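Local coordinates for protein endo-arabinase (Bacteroides thetaiotaomicron, PDB 5C0P) that probably hydrolyses glycosidic bonds in L-arabinan as a metal-binding member of glycosyl hydrolase family 43, at residues I209-W221 against I233-W247. Numbering follows the deposited sequence.
Sequences IYRLDDGKLIMLW and IGQAVSASGNVLGPW
L217, M219 and W221 pair through their backbones with S238, A236 and G234, two hydrogen bonds to each pair. The shortest include M219 N to A236 O and G234 N to W221 O, both 2.8 Å. This is the antiparallel hairpin of strands 217-224 and 231-238, within a four-stranded sheet characteristic of a blade in the five-bladed beta-propeller of family 43. S238 O also takes G241 N, which reaches it from the face opposite L217 N. That second bond closes the type I turn S238-G241. A water donates to both G215 O and G241 O, linking this turn to the type I turn L212-G215.

W247 folds back over the L217, M219 and W221 side of the hairpin. W247 NE1 donates to V243 O at 2.9 Å, close to the ring plane, which helps fix the rotation of the indole. M219 CB meets W247 CZ3 at 3.6 Å. With CG anti to the backbone N (chi1 -175°) and a bend at chi3, the selenomethionine carries CE over one ring face. M219 SE lies 5.2 Å from the centroid of the W247 six-membered ring, almost on its normal, a distant Met-aromatic contact. S238 CB sits over the opposite face. L217 CB touches W247 CH2 at 3.7 Å, and I209 CD1 touches W247 CZ2 at 3.9 Å.

L182 of strand 178-184 touches both M219 and W247. The indole is thus tied to its own loop by NE1 and meets segment 209-221 through apolar packing.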
loop_
_atom_site.group_PDB
_atom_site.type_symbol
_atom_site.label_atom_id
_atom_site.label_comp_id
_atom_site.label_asym_id
_atom_site.label_seq_id
_atom_site.Cartn_x
_atom_site.Cartn_y
_atom_site.Cartn_z
ATOM N N ILE A 209 -5.341 -1.612 6.215
ATOM C CA ILE A 209 -6.183 -1.677 7.404
ATOM C C ILE A 209 -5.433 -1.200 8.644
ATOM O O ILE A 209 -4.269 -1.552 8.855
ATOM C CB ILE A 209 -6.726 -3.114 7.643
ATOM C CG1 ILE A 209 -7.730 -3.497 6.550
ATOM C CG2 ILE A 209 -7.379 -3.228 9.014
ATOM C CD1 ILE A 209 -8.174 -4.980 6.585
ATOM N N TYR A 210 -6.117 -0.395 9.453
ATOM C CA TYR A 210 -5.636 -0.021 10.781
ATOM C C TYR A 210 -6.651 -0.491 11.820
ATOM O O TYR A 210 -7.844 -0.206 11.704
ATOM C CB TYR A 210 -5.470 1.494 10.867
ATOM C CG TYR A 210 -4.926 1.969 12.193
ATOM C CD1 TYR A 210 -3.572 1.867 12.481
ATOM C CD2 TYR A 210 -5.758 2.533 13.145
ATOM C CE1 TYR A 210 -3.059 2.301 13.695
ATOM C CE2 TYR A 210 -5.258 2.968 14.362
ATOM C CZ TYR A 210 -3.909 2.850 14.628
ATOM O OH TYR A 210 -3.415 3.286 15.842
ATOM N N ARG A 211 -6.181 -1.205 12.839
ATOM C CA ARG A 211 -7.060 -1.735 13.872
ATOM C C ARG A 211 -7.107 -0.788 15.062
ATOM O O ARG A 211 -6.063 -0.402 15.595
ATOM C CB ARG A 211 -6.581 -3.115 14.340
ATOM C CG ARG A 211 -7.481 -3.743 15.391
ATOM C CD ARG A 211 -7.011 -5.126 15.809
ATOM N NE ARG A 211 -5.733 -5.109 16.520
ATOM C CZ ARG A 211 -4.572 -5.492 15.998
ATOM N NH1 ARG A 211 -4.510 -5.911 14.739
ATOM N NH2 ARG A 211 -3.468 -5.442 16.733
ATOM N N LEU A 212 -8.315 -0.419 15.475
ATOM C CA LEU A 212 -8.500 0.439 16.635
ATOM C C LEU A 212 -8.384 -0.357 17.928
ATOM O O LEU A 212 -8.461 -1.590 17.916
ATOM C CB LEU A 212 -9.878 1.097 16.574
ATOM C CG LEU A 212 -10.142 1.866 15.287
ATOM C CD1 LEU A 212 -11.537 2.488 15.319
ATOM C CD2 LEU A 212 -9.087 2.946 15.100
ATOM N N ASP A 213 -8.229 0.350 19.048
ATOM C CA ASP A 213 -8.028 -0.315 20.332
ATOM C C ASP A 213 -9.198 -1.206 20.732
ATOM O O ASP A 213 -9.015 -2.177 21.460
ATOM C CB ASP A 213 -7.739 0.704 21.443
ATOM C CG ASP A 213 -6.372 1.351 21.312
ATOM O OD1 ASP A 213 -5.575 0.944 20.434
ATOM O OD2 ASP A 213 -6.093 2.272 22.107
ATOM N N ASP A 214 -10.397 -0.876 20.261
ATOM C CA ASP A 214 -11.574 -1.685 20.568
ATOM C C ASP A 214 -11.779 -2.850 19.592
ATOM O O ASP A 214 -12.771 -3.579 19.677
ATOM C CB ASP A 214 -12.844 -0.823 20.653
ATOM C CG ASP A 214 -13.204 -0.142 19.331
ATOM O OD1 ASP A 214 -12.564 -0.400 18.290
ATOM O OD2 ASP A 214 -14.160 0.662 19.338
ATOM N N GLY A 215 -10.842 -3.013 18.661
ATOM C CA GLY A 215 -10.906 -4.125 17.729
ATOM C C GLY A 215 -11.594 -3.806 16.415
ATOM O O GLY A 215 -11.535 -4.591 15.473
ATOM N N LYS A 216 -12.263 -2.660 16.342
ATOM C CA LYS A 216 -12.853 -2.260 15.068
ATOM C C LYS A 216 -11.760 -1.926 14.057
ATOM O O LYS A 216 -10.650 -1.536 14.428
ATOM C CB LYS A 216 -13.828 -1.099 15.254
ATOM C CG LYS A 216 -14.970 -1.487 16.169
ATOM C CD LYS A 216 -16.000 -0.380 16.314
ATOM C CE LYS A 216 -17.119 -0.836 17.250
ATOM N NZ LYS A 216 -18.177 0.193 17.390
ATOM N N LEU A 217 -12.071 -2.110 12.780
ATOM C CA LEU A 217 -11.094 -1.898 11.722
ATOM C C LEU A 217 -11.486 -0.737 10.836
ATOM O O LEU A 217 -12.662 -0.572 10.487
ATOM C CB LEU A 217 -10.957 -3.145 10.846
ATOM C CG LEU A 217 -10.765 -4.480 11.554
ATOM C CD1 LEU A 217 -10.704 -5.597 10.525
ATOM C CD2 LEU A 217 -9.504 -4.433 12.383
ATOM N N ILE A 218 -10.495 0.082 10.500
ATOM C CA ILE A 218 -10.655 1.066 9.443
ATOM C C ILE A 218 -9.804 0.652 8.249
ATOM O O ILE A 218 -8.625 0.298 8.406
ATOM C CB ILE A 218 -10.214 2.464 9.908
ATOM C CG1 ILE A 218 -10.968 2.868 11.172
ATOM C CG2 ILE A 218 -10.436 3.499 8.799
ATOM C CD1 ILE A 218 -10.482 4.186 11.775
HETATM N N MSE A 219 -10.390 0.697 7.057
HETATM C CA MSE A 219 -9.596 0.526 5.846
HETATM C C MSE A 219 -9.500 1.837 5.111
HETATM O O MSE A 219 -10.499 2.528 4.903
HETATM C CB MSE A 219 -10.146 -0.539 4.900
HETATM C CG MSE A 219 -9.206 -0.766 3.696
HETATM SE SE MSE A 219 -9.995 -1.889 2.396
HETATM C CE MSE A 219 -9.772 -3.543 3.384
ATOM N N LEU A 220 -8.279 2.196 4.747
ATOM C CA LEU A 220 -8.065 3.282 3.804
ATOM C C LEU A 220 -7.856 2.683 2.425
ATOM O O LEU A 220 -7.312 1.578 2.279
ATOM C CB LEU A 220 -6.840 4.107 4.195
ATOM C CG LEU A 220 -6.916 4.772 5.570
ATOM C CD1 LEU A 220 -5.618 5.529 5.829
ATOM C CD2 LEU A 220 -8.110 5.706 5.664
ATOM N N TRP A 221 -8.299 3.405 1.406
ATOM C CA TRP A 221 -8.072 2.999 0.027
ATOM C C TRP A 221 -8.283 4.205 -0.866
ATOM O O TRP A 221 -8.797 5.227 -0.414
ATOM C CB TRP A 221 -8.996 1.835 -0.363
ATOM C CG TRP A 221 -10.465 2.146 -0.325
ATOM C CD1 TRP A 221 -11.249 2.303 0.780
ATOM C CD2 TRP A 221 -11.326 2.301 -1.456
ATOM N NE1 TRP A 221 -12.551 2.565 0.405
ATOM C CE2 TRP A 221 -12.619 2.567 -0.965
ATOM C CE3 TRP A 221 -11.121 2.245 -2.837
ATOM C CZ2 TRP A 221 -13.711 2.781 -1.819
ATOM C CZ3 TRP A 221 -12.201 2.459 -3.681
ATOM C CH2 TRP A 221 -13.480 2.717 -3.168
ATOM N N ILE A 233 -8.437 9.754 -0.887
ATOM C CA ILE A 233 -8.400 8.701 0.117
ATOM C C ILE A 233 -9.802 8.545 0.678
ATOM O O ILE A 233 -10.412 9.528 1.150
ATOM C CB ILE A 233 -7.471 9.086 1.282
ATOM C CG1 ILE A 233 -6.086 9.494 0.758
ATOM C CG2 ILE A 233 -7.383 7.937 2.287
ATOM C CD1 ILE A 233 -5.252 10.249 1.796
ATOM N N GLY A 234 -10.327 7.325 0.601
ATOM C CA GLY A 234 -11.594 7.010 1.231
ATOM C C GLY A 234 -11.348 6.113 2.425
ATOM O O GLY A 234 -10.259 5.526 2.576
ATOM N N GLN A 235 -12.338 6.024 3.301
ATOM C CA GLN A 235 -12.234 5.105 4.424
ATOM C C GLN A 235 -13.498 4.271 4.545
ATOM O O GLN A 235 -14.580 4.694 4.127
ATOM C CB GLN A 235 -11.948 5.853 5.737
ATOM C CG GLN A 235 -13.081 6.727 6.237
ATOM C CD GLN A 235 -12.739 7.431 7.542
ATOM O OE1 GLN A 235 -12.027 6.883 8.393
ATOM N NE2 GLN A 235 -13.243 8.648 7.705
ATOM N N ALA A 236 -13.334 3.070 5.086
ATOM C CA ALA A 236 -14.452 2.180 5.368
ATOM C C ALA A 236 -14.226 1.570 6.732
ATOM O O ALA A 236 -13.082 1.406 7.159
ATOM C CB ALA A 236 -14.555 1.096 4.314
ATOM N N VAL A 237 -15.308 1.245 7.427
ATOM C CA VAL A 237 -15.199 0.720 8.777
ATOM C C VAL A 237 -15.805 -0.679 8.844
ATOM O O VAL A 237 -16.873 -0.929 8.285
ATOM C CB VAL A 237 -15.912 1.640 9.795
ATOM C CG1 VAL A 237 -15.958 0.993 11.176
ATOM C CG2 VAL A 237 -15.204 2.996 9.867
ATOM N N SER A 238 -15.093 -1.597 9.494
ATOM C CA SER A 238 -15.661 -2.895 9.845
ATOM C C SER A 238 -15.839 -2.939 11.357
ATOM O O SER A 238 -14.897 -3.242 12.098
ATOM C CB SER A 238 -14.765 -4.039 9.378
ATOM O OG SER A 238 -15.328 -5.291 9.747
ATOM N N ALA A 239 -17.054 -2.631 11.802
ATOM C CA ALA A 239 -17.377 -2.549 13.226
ATOM C C ALA A 239 -17.328 -3.919 13.881
ATOM O O ALA A 239 -17.193 -4.030 15.103
ATOM C CB ALA A 239 -18.743 -1.930 13.411
ATOM N N SER A 240 -17.437 -4.960 13.061
ATOM C CA SER A 240 -17.433 -6.330 13.559
ATOM C C SER A 240 -16.037 -6.759 13.995
ATOM O O SER A 240 -15.882 -7.764 14.683
ATOM C CB SER A 240 -17.906 -7.277 12.459
ATOM O OG SER A 240 -16.949 -7.329 11.415
ATOM N N GLY A 241 -15.021 -6.023 13.556
ATOM C CA GLY A 241 -13.640 -6.422 13.780
ATOM C C GLY A 241 -13.195 -7.551 12.861
ATOM O O GLY A 241 -12.095 -8.073 13.000
ATOM N N ASN A 242 -14.049 -7.919 11.913
ATOM C CA ASN A 242 -13.742 -8.968 10.950
ATOM C C ASN A 242 -13.068 -8.360 9.720
ATOM O O ASN A 242 -13.584 -7.414 9.135
ATOM C CB ASN A 242 -15.058 -9.649 10.553
ATOM C CG ASN A 242 -14.864 -10.969 9.822
ATOM O OD1 ASN A 242 -13.825 -11.225 9.221
ATOM N ND2 ASN A 242 -15.905 -11.808 9.836
ATOM N N VAL A 243 -11.923 -8.905 9.310
ATOM C CA VAL A 243 -11.268 -8.425 8.095
ATOM C C VAL A 243 -12.197 -8.549 6.886
ATOM O O VAL A 243 -12.120 -7.752 5.944
ATOM C CB VAL A 243 -9.950 -9.190 7.844
ATOM C CG1 VAL A 243 -9.337 -8.811 6.506
ATOM C CG2 VAL A 243 -8.950 -8.887 8.953
ATOM N N LEU A 244 -13.090 -9.534 6.927
ATOM C CA LEU A 244 -13.984 -9.783 5.800
ATOM C C LEU A 244 -15.184 -8.835 5.745
ATOM O O LEU A 244 -15.919 -8.813 4.751
ATOM C CB LEU A 244 -14.450 -11.243 5.804
ATOM C CG LEU A 244 -13.327 -12.274 5.821
ATOM C CD1 LEU A 244 -13.901 -13.690 5.684
ATOM C CD2 LEU A 244 -12.322 -11.984 4.708
ATOM N N GLY A 245 -15.382 -8.053 6.799
ATOM C CA GLY A 245 -16.457 -7.071 6.820
ATOM C C GLY A 245 -17.597 -7.431 7.763
ATOM O O GLY A 245 -17.398 -8.174 8.725
ATOM N N PRO A 246 -18.804 -6.895 7.512
ATOM C CA PRO A 246 -19.099 -5.992 6.389
ATOM C C PRO A 246 -18.419 -4.632 6.527
ATOM O O PRO A 246 -18.282 -4.070 7.622
ATOM C CB PRO A 246 -20.618 -5.837 6.458
ATOM C CG PRO A 246 -20.954 -6.057 7.901
ATOM C CD PRO A 246 -19.983 -7.118 8.368
ATOM N N TRP A 247 -17.954 -4.129 5.392
ATOM C CA TRP A 247 -17.308 -2.833 5.340
ATOM C C TRP A 247 -18.328 -1.747 5.000
ATOM O O TRP A 247 -19.074 -1.857 4.024
ATOM C CB TRP A 247 -16.186 -2.881 4.306
ATOM C CG TRP A 247 -15.050 -3.741 4.751
ATOM C CD1 TRP A 247 -14.819 -5.049 4.417
ATOM C CD2 TRP A 247 -13.999 -3.359 5.638
ATOM N NE1 TRP A 247 -13.681 -5.499 5.047
ATOM C CE2 TRP A 247 -13.157 -4.476 5.799
ATOM C CE3 TRP A 247 -13.689 -2.177 6.316
ATOM C CZ2 TRP A 247 -12.012 -4.441 6.598
ATOM C CZ3 TRP A 247 -12.554 -2.144 7.116
ATOM C CH2 TRP A 247 -11.731 -3.266 7.248
HETATM O O HOH W 1 -10.353 -6.889 14.996
#